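Local coordinates for iron-regulated ABC transporter siderophore-binding protein SirA (Staphylococcus aureus subsp. aureus, PDB 3MWF) that binds the siderophore staphyloferrin B with its iron and probably delivers it to an ABC transporter for iron uptake, at residues A[161-166]-A[183-188]; A[175-180]-A[194-199]; A[223-228]-A[249-254]. All coordinates share one frame; numbering follows the deposited sequence.

Contact 1: A[161-166]-A[183-188]; sequences LKASVV and EILNDL
Leu185 alone carries the helix side of this contact, and one of its methyls, CD1, does all the touching. It meets two residues of the strand, two positions apart, whose side chains leave the backbone toward the helix. The tighter meeting is with Val165, whose CG2 lies 3.5 Å from Leu185 CD1; Ala163 CB stands a little farther from the same methyl, at 3.9 Å. With CG of Leu185 anti to its carbonyl carbon (chi1 -63°) and CD1 extended beyond it, the methyl reaches the strand, meeting the valine at a slant. Phe224 of the adjoining strand also touches both Ala163 and Leu185, and Leu287 of helix 277-290 packs on Leu185, so the apolar cluster continues past both segments. The other side of helix 179-187 is polar and partly exposed: Glu183 OE2 forms a salt bridge with Lys115 NZ, and Asp187 OD2 pairs with Lys117 NZ and hydrogen bonds to Tyr140 OH. Ser164, between the two touching strand residues, points away from the helix and bonds to Met218 O. Strand 163-168 is central in a five-stranded mixed sheet, and a helix laid against such a sheet is the alpha/beta layering expected of a lobe of a periplasmic binding protein.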
loop_
_atom_site.group_PDB
_atom_site.type_symbol
_atom_site.label_atom_id
_atom_site.label_comp_id
_atom_site.label_asym_id
_atom_site.label_seq_id
_atom_site.Cartn_x
_atom_site.Cartn_y
_atom_site.Cartn_z
ATOM N N LEU A 161 -8.073 -9.816 17.719
ATOM C CA LEU A 161 -8.260 -10.883 16.762
ATOM C C LEU A 161 -6.951 -11.068 15.999
ATOM O O LEU A 161 -6.215 -10.108 15.783
ATOM C CB LEU A 161 -9.355 -10.522 15.747
ATOM C CG LEU A 161 -10.748 -10.264 16.325
ATOM C CD1 LEU A 161 -11.710 -10.015 15.166
ATOM C CD2 LEU A 161 -11.175 -11.437 17.200
ATOM N N LYS A 162 -6.710 -12.295 15.579
ATOM C CA LYS A 162 -5.706 -12.542 14.541
ATOM C C LYS A 162 -6.323 -12.358 13.146
ATOM O O LYS A 162 -7.453 -12.783 12.870
ATOM C CB LYS A 162 -5.097 -13.926 14.705
ATOM C CG LYS A 162 -4.180 -13.988 15.903
ATOM C CD LYS A 162 -3.639 -15.404 16.111
ATOM C CE LYS A 162 -4.516 -16.224 17.025
ATOM N NZ LYS A 162 -4.011 -17.633 17.180
ATOM N N ALA A 163 -5.550 -11.724 12.262
ATOM C CA ALA A 163 -6.010 -11.444 10.891
ATOM C C ALA A 163 -4.964 -11.953 9.910
ATOM O O ALA A 163 -3.778 -12.039 10.244
ATOM C CB ALA A 163 -6.207 -9.917 10.692
ATOM N N SER A 164 -5.416 -12.316 8.715
ATOM C CA SER A 164 -4.463 -12.462 7.581
ATOM C C SER A 164 -5.106 -11.844 6.357
ATOM O O SER A 164 -6.332 -11.789 6.263
ATOM C CB SER A 164 -4.075 -13.914 7.328
ATOM O OG SER A 164 -5.171 -14.711 6.894
ATOM N N VAL A 165 -4.257 -11.369 5.451
ATOM C CA VAL A 165 -4.686 -10.781 4.190
ATOM C C VAL A 165 -4.137 -11.705 3.104
ATOM O O VAL A 165 -2.910 -11.828 2.921
ATOM C CB VAL A 165 -4.119 -9.345 4.036
ATOM C CG1 VAL A 165 -4.539 -8.756 2.662
ATOM C CG2 VAL A 165 -4.638 -8.472 5.189
ATOM N N VAL A 166 -5.043 -12.403 2.435
ATOM C CA VAL A 166 -4.677 -13.434 1.442
ATOM C C VAL A 166 -5.007 -12.872 0.076
ATOM O O VAL A 166 -6.145 -12.412 -0.149
ATOM C CB VAL A 166 -5.467 -14.732 1.684
ATOM C CG1 VAL A 166 -5.227 -15.756 0.575
ATOM C CG2 VAL A 166 -5.083 -15.329 3.087
ATOM N N GLU A 183 0.586 -3.955 7.378
ATOM C CA GLU A 183 1.044 -2.948 8.336
ATOM C C GLU A 183 -0.090 -2.130 8.954
ATOM O O GLU A 183 -0.031 -1.815 10.147
ATOM C CB GLU A 183 2.092 -2.014 7.738
ATOM C CG GLU A 183 3.409 -2.755 7.393
ATOM C CD GLU A 183 4.593 -1.811 7.253
ATOM O OE1 GLU A 183 4.477 -0.588 7.428
ATOM O OE2 GLU A 183 5.697 -2.300 6.993
ATOM N N ILE A 184 -1.101 -1.771 8.153
ATOM C CA ILE A 184 -2.260 -1.051 8.682
ATOM C C ILE A 184 -3.022 -1.905 9.693
ATOM O O ILE A 184 -3.348 -1.423 10.781
ATOM C CB ILE A 184 -3.162 -0.554 7.549
ATOM C CG1 ILE A 184 -2.422 0.575 6.815
ATOM C CG2 ILE A 184 -4.499 0.007 8.121
ATOM C CD1 ILE A 184 -3.018 0.875 5.420
ATOM N N LEU A 185 -3.261 -3.173 9.366
ATOM C CA LEU A 185 -3.924 -4.047 10.340
ATOM C C LEU A 185 -3.106 -4.119 11.629
ATOM O O LEU A 185 -3.691 -4.171 12.724
ATOM C CB LEU A 185 -4.197 -5.452 9.795
ATOM C CG LEU A 185 -5.136 -5.549 8.600
ATOM C CD1 LEU A 185 -5.391 -7.007 8.285
ATOM C CD2 LEU A 185 -6.438 -4.763 8.840
ATOM N N ASN A 186 -1.782 -4.200 11.502
ATOM C CA ASN A 186 -0.919 -4.190 12.687
ATOM C C ASN A 186 -1.124 -2.887 13.522
ATOM O O ASN A 186 -1.242 -2.929 14.759
ATOM C CB ASN A 186 0.567 -4.348 12.297
ATOM C CG ASN A 186 1.439 -4.709 13.502
ATOM O OD1 ASN A 186 2.140 -3.859 14.080
ATOM N ND2 ASN A 186 1.373 -5.950 13.897
ATOM N N ASP A 187 -1.208 -1.743 12.850
ATOM C CA ASP A 187 -1.495 -0.481 13.537
ATOM C C ASP A 187 -2.815 -0.543 14.299
ATOM O O ASP A 187 -2.939 -0.004 15.413
ATOM C CB ASP A 187 -1.592 0.671 12.520
ATOM C CG ASP A 187 -0.242 1.145 12.005
ATOM O OD1 ASP A 187 0.828 0.796 12.549
ATOM O OD2 ASP A 187 -0.254 1.926 11.043
ATOM N N LEU A 188 -3.795 -1.184 13.692
ATOM C CA LEU A 188 -5.149 -1.267 14.239
ATOM C C LEU A 188 -5.272 -2.240 15.414
ATOM O O LEU A 188 -6.327 -2.346 16.026
ATOM C CB LEU A 188 -6.118 -1.649 13.131
ATOM C CG LEU A 188 -6.226 -0.581 12.050
ATOM C CD1 LEU A 188 -7.029 -1.142 10.917
ATOM C CD2 LEU A 188 -6.888 0.736 12.624
#

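Contact 2: A[175-180]-A[194-199]; sequences IYAGGY and KDLQKQ. With SE8 (5-[(2-{[(3S)-5-{[(2S)-2-amino-2-carboxyethyl]amino}-3-carboxy-3-hydroxy-5-oxopentanoyl]amino}ethyl)amino]-2,5-dioxopentanoic acid), chain C.
Behind the staphyloferrin B pocket, the end of strand 173-176 and the turn after it pack against helix 194-201, with Leu196 of the helix meeting Ile175 of the strand and Ala177 of the turn that follows. Ala177 CB approaches Leu196 CD1 to 3.8 Å, while Ile175 CG2 lies 4.0 Å from that methyl and 4.1 Å from Leu196 CD2, close to both prongs of the leucine fork. With CG of Leu196 opposite its own nitrogen (chi1 -174°), the fork is turned to the strand. Between the two touching residues, Tyr176 is the centre of an inverse gamma turn and sends its side chain the other way, into the pocket. Its hydroxyl donates a hydrogen bond of 2.6 Å from Tyr176 OH to O24, a carboxylate oxygen of the siderophore SE8, which lies at the ring edge and in the ring plane. Arg174 NH1 bonds to the same hydroxyl and to the siderophore, whose further hydrogen-bond partners include Arg93, Arg169 and Asn272. Beside the apolar contact, Arg192 links the two segments, bonding to Ala177 O and to Gln197 OE1. The chemistry is thus divided by the strand: apolar packing backs it, while on the pocket side a tyrosine hydroxyl and several arginines meet the ligand, a combination that probably helps to balance the negative charge of its carboxylates.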
loop_
_atom_site.group_PDB
_atom_site.type_symbol
_atom_site.label_atom_id
_atom_site.label_comp_id
_atom_site.label_asym_id
_atom_site.label_seq_id
_atom_site.Cartn_x
_atom_site.Cartn_y
_atom_site.Cartn_z
ATOM N N ILE A 175 0.475 -13.890 1.054
ATOM C CA ILE A 175 -0.080 -13.332 2.304
ATOM C C ILE A 175 0.598 -11.998 2.512
ATOM O O ILE A 175 1.832 -11.940 2.538
ATOM C CB ILE A 175 0.227 -14.239 3.542
ATOM C CG1 ILE A 175 -0.303 -15.646 3.283
ATOM C CG2 ILE A 175 -0.352 -13.572 4.817
ATOM C CD1 ILE A 175 0.163 -16.701 4.400
ATOM N N TYR A 176 -0.192 -10.921 2.641
ATOM C CA TYR A 176 0.358 -9.594 2.923
ATOM C C TYR A 176 0.397 -9.476 4.439
ATOM O O TYR A 176 -0.488 -8.895 5.041
ATOM C CB TYR A 176 -0.470 -8.471 2.248
ATOM C CG TYR A 176 -0.140 -8.371 0.794
ATOM C CD1 TYR A 176 -0.538 -9.372 -0.094
ATOM C CD2 TYR A 176 0.603 -7.283 0.302
ATOM C CE1 TYR A 176 -0.179 -9.322 -1.456
ATOM C CE2 TYR A 176 0.957 -7.214 -1.045
ATOM C CZ TYR A 176 0.563 -8.235 -1.921
ATOM O OH TYR A 176 0.895 -8.215 -3.257
ATOM N N ALA A 177 1.421 -10.100 5.029
ATOM C CA ALA A 177 1.609 -10.139 6.482
ATOM C C ALA A 177 1.963 -8.750 6.978
ATOM O O ALA A 177 1.326 -8.211 7.894
ATOM C CB ALA A 177 2.714 -11.168 6.841
ATOM N N GLY A 178 2.958 -8.172 6.312
ATOM C CA GLY A 178 3.219 -6.748 6.310
ATOM C C GLY A 178 2.681 -6.205 4.994
ATOM O O GLY A 178 1.544 -6.502 4.587
ATOM N N GLY A 179 3.501 -5.442 4.300
ATOM C CA GLY A 179 3.007 -4.774 3.112
ATOM C C GLY A 179 1.941 -3.745 3.469
ATOM O O GLY A 179 1.760 -3.382 4.648
ATOM N N TYR A 180 1.245 -3.246 2.455
ATOM C CA TYR A 180 0.341 -2.124 2.686
ATOM C C TYR A 180 -0.729 -2.443 3.730
ATOM O O TYR A 180 -0.835 -1.712 4.740
ATOM C CB TYR A 180 -0.360 -1.713 1.381
ATOM C CG TYR A 180 -1.153 -0.451 1.586
ATOM C CD1 TYR A 180 -0.494 0.790 1.728
ATOM C CD2 TYR A 180 -2.551 -0.490 1.666
ATOM C CE1 TYR A 180 -1.222 1.945 1.945
ATOM C CE2 TYR A 180 -3.283 0.694 1.892
ATOM C CZ TYR A 180 -2.609 1.881 2.026
ATOM O OH TYR A 180 -3.296 3.053 2.214
ATOM N N LYS A 194 1.293 -17.419 15.245
ATOM C CA LYS A 194 2.696 -17.426 15.623
ATOM C C LYS A 194 3.649 -17.679 14.452
ATOM O O LYS A 194 4.669 -17.006 14.333
ATOM C CB LYS A 194 2.938 -18.428 16.770
ATOM C CG LYS A 194 4.414 -18.592 17.124
ATOM C CD LYS A 194 4.602 -19.531 18.317
ATOM C CE LYS A 194 6.079 -19.684 18.655
ATOM N NZ LYS A 194 6.242 -20.394 19.989
ATOM N N ASP A 195 3.286 -18.603 13.570
ATOM C CA ASP A 195 4.186 -18.934 12.465
ATOM C C ASP A 195 4.290 -17.755 11.481
ATOM O O ASP A 195 5.370 -17.401 10.978
ATOM C CB ASP A 195 3.711 -20.220 11.785
ATOM C CG ASP A 195 4.878 -21.012 11.124
ATOM O OD1 ASP A 195 6.079 -20.691 11.341
ATOM O OD2 ASP A 195 4.574 -21.937 10.369
ATOM N N LEU A 196 3.155 -17.120 11.208
ATOM C CA LEU A 196 3.162 -15.932 10.335
ATOM C C LEU A 196 3.945 -14.772 10.971
ATOM O O LEU A 196 4.684 -14.041 10.285
ATOM C CB LEU A 196 1.700 -15.524 10.056
ATOM C CG LEU A 196 1.517 -14.403 9.043
ATOM C CD1 LEU A 196 2.080 -14.809 7.711
ATOM C CD2 LEU A 196 0.011 -14.129 8.902
ATOM N N GLN A 197 3.794 -14.604 12.294
ATOM C CA GLN A 197 4.490 -13.521 12.973
ATOM C C GLN A 197 5.997 -13.770 12.921
ATOM O O GLN A 197 6.796 -12.816 12.762
ATOM C CB GLN A 197 4.014 -13.381 14.426
ATOM C CG GLN A 197 4.633 -12.197 15.151
ATOM C CD GLN A 197 4.320 -10.902 14.486
ATOM O OE1 GLN A 197 3.163 -10.662 14.091
ATOM N NE2 GLN A 197 5.343 -10.071 14.297
ATOM N N LYS A 198 6.382 -15.045 13.023
ATOM C CA LYS A 198 7.802 -15.400 12.915
ATOM C C LYS A 198 8.363 -14.970 11.554
ATOM O O LYS A 198 9.509 -14.507 11.475
ATOM C CB LYS A 198 8.018 -16.913 13.119
ATOM C CG LYS A 198 9.495 -17.329 12.987
ATOM C CD LYS A 198 9.746 -18.779 13.422
ATOM C CE LYS A 198 10.057 -18.915 14.930
ATOM N NZ LYS A 198 8.914 -19.476 15.715
ATOM N N GLN A 199 7.581 -15.130 10.478
ATOM C CA GLN A 199 8.006 -14.666 9.147
ATOM C C GLN A 199 8.249 -13.161 9.132
ATOM O O GLN A 199 9.275 -12.669 8.621
ATOM C CB GLN A 199 6.976 -15.061 8.086
ATOM C CG GLN A 199 6.771 -16.561 8.012
ATOM C CD GLN A 199 8.073 -17.286 7.756
ATOM O OE1 GLN A 199 8.734 -17.032 6.773
ATOM N NE2 GLN A 199 8.440 -18.191 8.658
HETATM C C1 SE8 C . 4.955 -5.704 -9.895
HETATM C C2 SE8 C . 3.710 -6.545 -9.850
HETATM C C3 SE8 C . 2.469 -5.681 -10.009
HETATM N N4 SE8 C . 2.264 -4.770 -8.888
HETATM C C5 SE8 C . 1.497 -5.084 -7.864
HETATM C C6 SE8 C . 1.500 -4.128 -6.696
HETATM C C7 SE8 C . 2.679 -4.410 -5.765
HETATM C C8 SE8 C . 2.722 -3.298 -4.700
HETATM C C9 SE8 C . 3.708 -3.552 -3.562
HETATM N N10 SE8 C . 4.849 -4.175 -3.850
HETATM C C11 SE8 C . 5.807 -4.392 -2.791
HETATM C C12 SE8 C . 7.118 -3.686 -3.092
HETATM N N13 SE8 C . 8.226 -4.228 -2.317
HETATM C C14 SE8 C . 8.936 -5.341 -2.667
HETATM C C15 SE8 C . 8.887 -5.838 -4.081
HETATM C C16 SE8 C . 7.589 -6.606 -4.115
HETATM C C17 SE8 C . 6.866 -6.612 -5.426
HETATM C C18 SE8 C . 6.585 -7.948 -5.924
HETATM O O19 SE8 C . 5.334 -5.255 -11.009
HETATM O O20 SE8 C . 5.589 -5.530 -8.835
HETATM N N21 SE8 C . 3.675 -7.281 -8.572
HETATM O O22 SE8 C . 0.808 -6.084 -7.808
HETATM C C23 SE8 C . 2.544 -5.794 -5.153
HETATM O O24 SE8 C . 1.718 -5.980 -4.225
HETATM O O25 SE8 C . 3.272 -6.730 -5.568
HETATM O O26 SE8 C . 3.886 -4.437 -6.547
HETATM O O27 SE8 C . 3.434 -3.164 -2.430
HETATM O O28 SE8 C . 9.596 -5.980 -1.867
HETATM O O29 SE8 C . 6.420 -5.591 -5.959
HETATM O O30 SE8 C . 5.631 -8.095 -6.682
HETATM O O31 SE8 C . 7.281 -8.924 -5.543
#

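Contact 3: A[223-228]-A[249-254]; sequences IFVVKS and KEWKNL
Trp251 rests the far corner of its six-membered ring, CH2, against two branched side chains of the strand, Ile223 and Val225. The corner sits 4.0 Å from Val225 CG2, which lies at the ring edge and near the ring plane, and 4.1 Å from Ile223 CG2, so that two methyls from residues two apart on one side of the strand form a shallow hollow for it. Although Trp251 does not leave its backbone aimed at the strand, the torsion of 180° about the first side-chain bond sets the indole away from its backbone nitrogen, far enough out to bring CH2 to the hollow. Leu254 adds a second bump beside the first. Its CD1 reaches Ile223 CD1 at 3.7 Å, with the two side chains meeting at about a right angle. The same leucine methyl lies 3.5 Å above the plane of the Trp251 ring, offset toward its rim, and thus fits into the angle between indole face and isoleucine end. Ile223 is consequently used by two separate branches: CG2 for the tryptophan corner and CD1 for the leucine.

The short, weakly bonded helix at about 249-253 is steadied within its own segment, where Asn253 ND2 gives Lys249 O a nearly straight hydrogen bond of 2.8 Å (169°). Leu254 follows at the N-cap position of helix 255-258, between the two short helices. Met218 and Thr246 also touch Trp251, extending the packing around the indole, whereas Lys249, Lys252 and Asn253 are exposed. Strand 222-227 lies between strands 163-168 and 262-263, parallel to both. What results is an apolar layer between the sheet and the helical connection of a beta-alpha-beta crossover.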
loop_
_atom_site.group_PDB
_atom_site.type_symbol
_atom_site.label_atom_id
_atom_site.label_comp_id
_atom_site.label_asym_id
_atom_site.label_seq_id
_atom_site.Cartn_x
_atom_site.Cartn_y
_atom_site.Cartn_z
ATOM N N ILE A 223 -10.182 -13.478 7.897
ATOM C CA ILE A 223 -9.317 -13.467 6.711
ATOM C C ILE A 223 -9.892 -12.510 5.690
ATOM O O ILE A 223 -11.090 -12.531 5.415
ATOM C CB ILE A 223 -9.150 -14.898 6.120
ATOM C CG1 ILE A 223 -8.346 -15.790 7.082
ATOM C CG2 ILE A 223 -8.509 -14.856 4.692
ATOM C CD1 ILE A 223 -8.241 -17.266 6.630
ATOM N N PHE A 224 -9.026 -11.660 5.141
ATOM C CA PHE A 224 -9.417 -10.659 4.171
ATOM C C PHE A 224 -8.871 -11.109 2.847
ATOM O O PHE A 224 -7.653 -11.275 2.710
ATOM C CB PHE A 224 -8.806 -9.322 4.603
ATOM C CG PHE A 224 -9.318 -8.849 5.932
ATOM C CD1 PHE A 224 -10.566 -8.219 6.009
ATOM C CD2 PHE A 224 -8.607 -9.094 7.118
ATOM C CE1 PHE A 224 -11.071 -7.806 7.224
ATOM C CE2 PHE A 224 -9.093 -8.667 8.357
ATOM C CZ PHE A 224 -10.342 -8.016 8.411
ATOM N N VAL A 225 -9.755 -11.335 1.878
ATOM C CA VAL A 225 -9.316 -11.870 0.583
ATOM C C VAL A 225 -9.271 -10.792 -0.505
ATOM O O VAL A 225 -10.280 -10.127 -0.750
ATOM C CB VAL A 225 -10.237 -13.029 0.141
ATOM C CG1 VAL A 225 -9.908 -13.500 -1.270
ATOM C CG2 VAL A 225 -10.115 -14.196 1.108
ATOM N N VAL A 226 -8.128 -10.666 -1.177
ATOM C CA VAL A 226 -7.942 -9.677 -2.263
ATOM C C VAL A 226 -7.604 -10.409 -3.547
ATOM O O VAL A 226 -6.639 -11.179 -3.596
ATOM C CB VAL A 226 -6.798 -8.678 -1.947
ATOM C CG1 VAL A 226 -6.699 -7.607 -3.042
ATOM C CG2 VAL A 226 -6.970 -8.011 -0.598
ATOM N N LYS A 227 -8.412 -10.208 -4.593
ATOM C CA LYS A 227 -8.126 -10.810 -5.902
ATOM C C LYS A 227 -7.403 -9.719 -6.687
ATOM O O LYS A 227 -7.984 -8.665 -6.956
ATOM C CB LYS A 227 -9.440 -11.204 -6.591
ATOM C CG LYS A 227 -10.005 -12.510 -6.036
ATOM C CD LYS A 227 -11.332 -12.879 -6.715
ATOM C CE LYS A 227 -12.492 -12.065 -6.181
ATOM N NZ LYS A 227 -12.892 -12.511 -4.793
ATOM N N SER A 228 -6.127 -9.932 -6.995
ATOM C CA SER A 228 -5.331 -8.873 -7.616
ATOM C C SER A 228 -4.093 -9.436 -8.275
ATOM O O SER A 228 -3.326 -10.162 -7.654
ATOM C CB SER A 228 -4.931 -7.823 -6.563
ATOM O OG SER A 228 -4.172 -6.759 -7.140
ATOM N N LYS A 249 -9.059 -28.879 1.048
ATOM C CA LYS A 249 -9.322 -29.252 2.452
ATOM C C LYS A 249 -8.581 -28.333 3.427
ATOM O O LYS A 249 -9.086 -28.045 4.516
ATOM C CB LYS A 249 -8.974 -30.720 2.720
ATOM C CG LYS A 249 -7.511 -31.104 2.488
ATOM C CD LYS A 249 -6.933 -32.026 3.584
ATOM C CE LYS A 249 -7.593 -33.408 3.671
ATOM N NZ LYS A 249 -7.063 -34.161 4.866
ATOM N N GLU A 250 -7.397 -27.862 3.011
ATOM C CA GLU A 250 -6.619 -26.930 3.861
ATOM C C GLU A 250 -7.378 -25.637 4.124
ATOM O O GLU A 250 -7.437 -25.160 5.250
ATOM C CB GLU A 250 -5.240 -26.620 3.249
ATOM C CG GLU A 250 -4.259 -27.797 3.217
ATOM C CD GLU A 250 -4.403 -28.724 2.002
ATOM O OE1 GLU A 250 -5.288 -28.513 1.127
ATOM O OE2 GLU A 250 -3.587 -29.674 1.904
ATOM N N TRP A 251 -7.990 -25.076 3.079
ATOM C CA TRP A 251 -8.718 -23.845 3.247
ATOM C C TRP A 251 -9.919 -24.071 4.179
ATOM O O TRP A 251 -10.212 -23.263 5.051
ATOM C CB TRP A 251 -9.174 -23.328 1.872
ATOM C CG TRP A 251 -9.948 -22.048 1.936
ATOM C CD1 TRP A 251 -11.310 -21.919 1.959
ATOM C CD2 TRP A 251 -9.416 -20.711 1.939
ATOM N NE1 TRP A 251 -11.653 -20.596 1.985
ATOM C CE2 TRP A 251 -10.508 -19.832 1.969
ATOM C CE3 TRP A 251 -8.110 -20.177 1.899
ATOM C CZ2 TRP A 251 -10.353 -18.440 1.992
ATOM C CZ3 TRP A 251 -7.949 -18.786 1.911
ATOM C CH2 TRP A 251 -9.070 -17.933 1.965
ATOM N N LYS A 252 -10.594 -25.191 3.979
ATOM C CA LYS A 252 -11.812 -25.467 4.736
ATOM C C LYS A 252 -11.538 -25.691 6.227
ATOM O O LYS A 252 -12.443 -25.575 7.053
ATOM C CB LYS A 252 -12.544 -26.629 4.103
ATOM C CG LYS A 252 -12.974 -26.236 2.704
ATOM C CD LYS A 252 -13.585 -27.368 1.933
ATOM C CE LYS A 252 -13.945 -26.861 0.538
ATOM N NZ LYS A 252 -14.304 -25.381 0.562
ATOM N N ASN A 253 -10.275 -25.924 6.559
ATOM C CA ASN A 253 -9.877 -26.124 7.952
ATOM C C ASN A 253 -9.370 -24.870 8.659
ATOM O O ASN A 253 -9.176 -24.875 9.882
ATOM C CB ASN A 253 -8.873 -27.258 8.059
ATOM C CG ASN A 253 -9.550 -28.620 8.094
ATOM O OD1 ASN A 253 -9.793 -29.163 9.157
ATOM N ND2 ASN A 253 -9.912 -29.132 6.938
ATOM N N LEU A 254 -9.212 -23.771 7.918
ATOM C CA LEU A 254 -8.847 -22.514 8.546
ATOM C C LEU A 254 -9.931 -22.095 9.540
ATOM O O LEU A 254 -11.134 -22.235 9.255
ATOM C CB LEU A 254 -8.655 -21.401 7.498
ATOM C CG LEU A 254 -7.518 -21.618 6.505
ATOM C CD1 LEU A 254 -7.627 -20.627 5.342
ATOM C CD2 LEU A 254 -6.163 -21.444 7.194
#

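From the N terminus, strand 163-168 comes first, and contact 1 closes the span from it to helix 179-187. Contact 2 opens within that span, at the end of strand 173-176, and closes beyond it on helix 194-201, so the two loops cross. Their strands are neighbours, joined by a probable backbone bond from Tyr176 N to Val165 O. Contact 3 follows in series, closing the excursion from strand 222-227 through helix 236-246 to residues 249-254. Val166 of contact 1 is probably bonded through its backbone to Phe224 and Val226 of contact 3. Together the contacts fasten three helices to one mixed sheet, in the chain's later lobe.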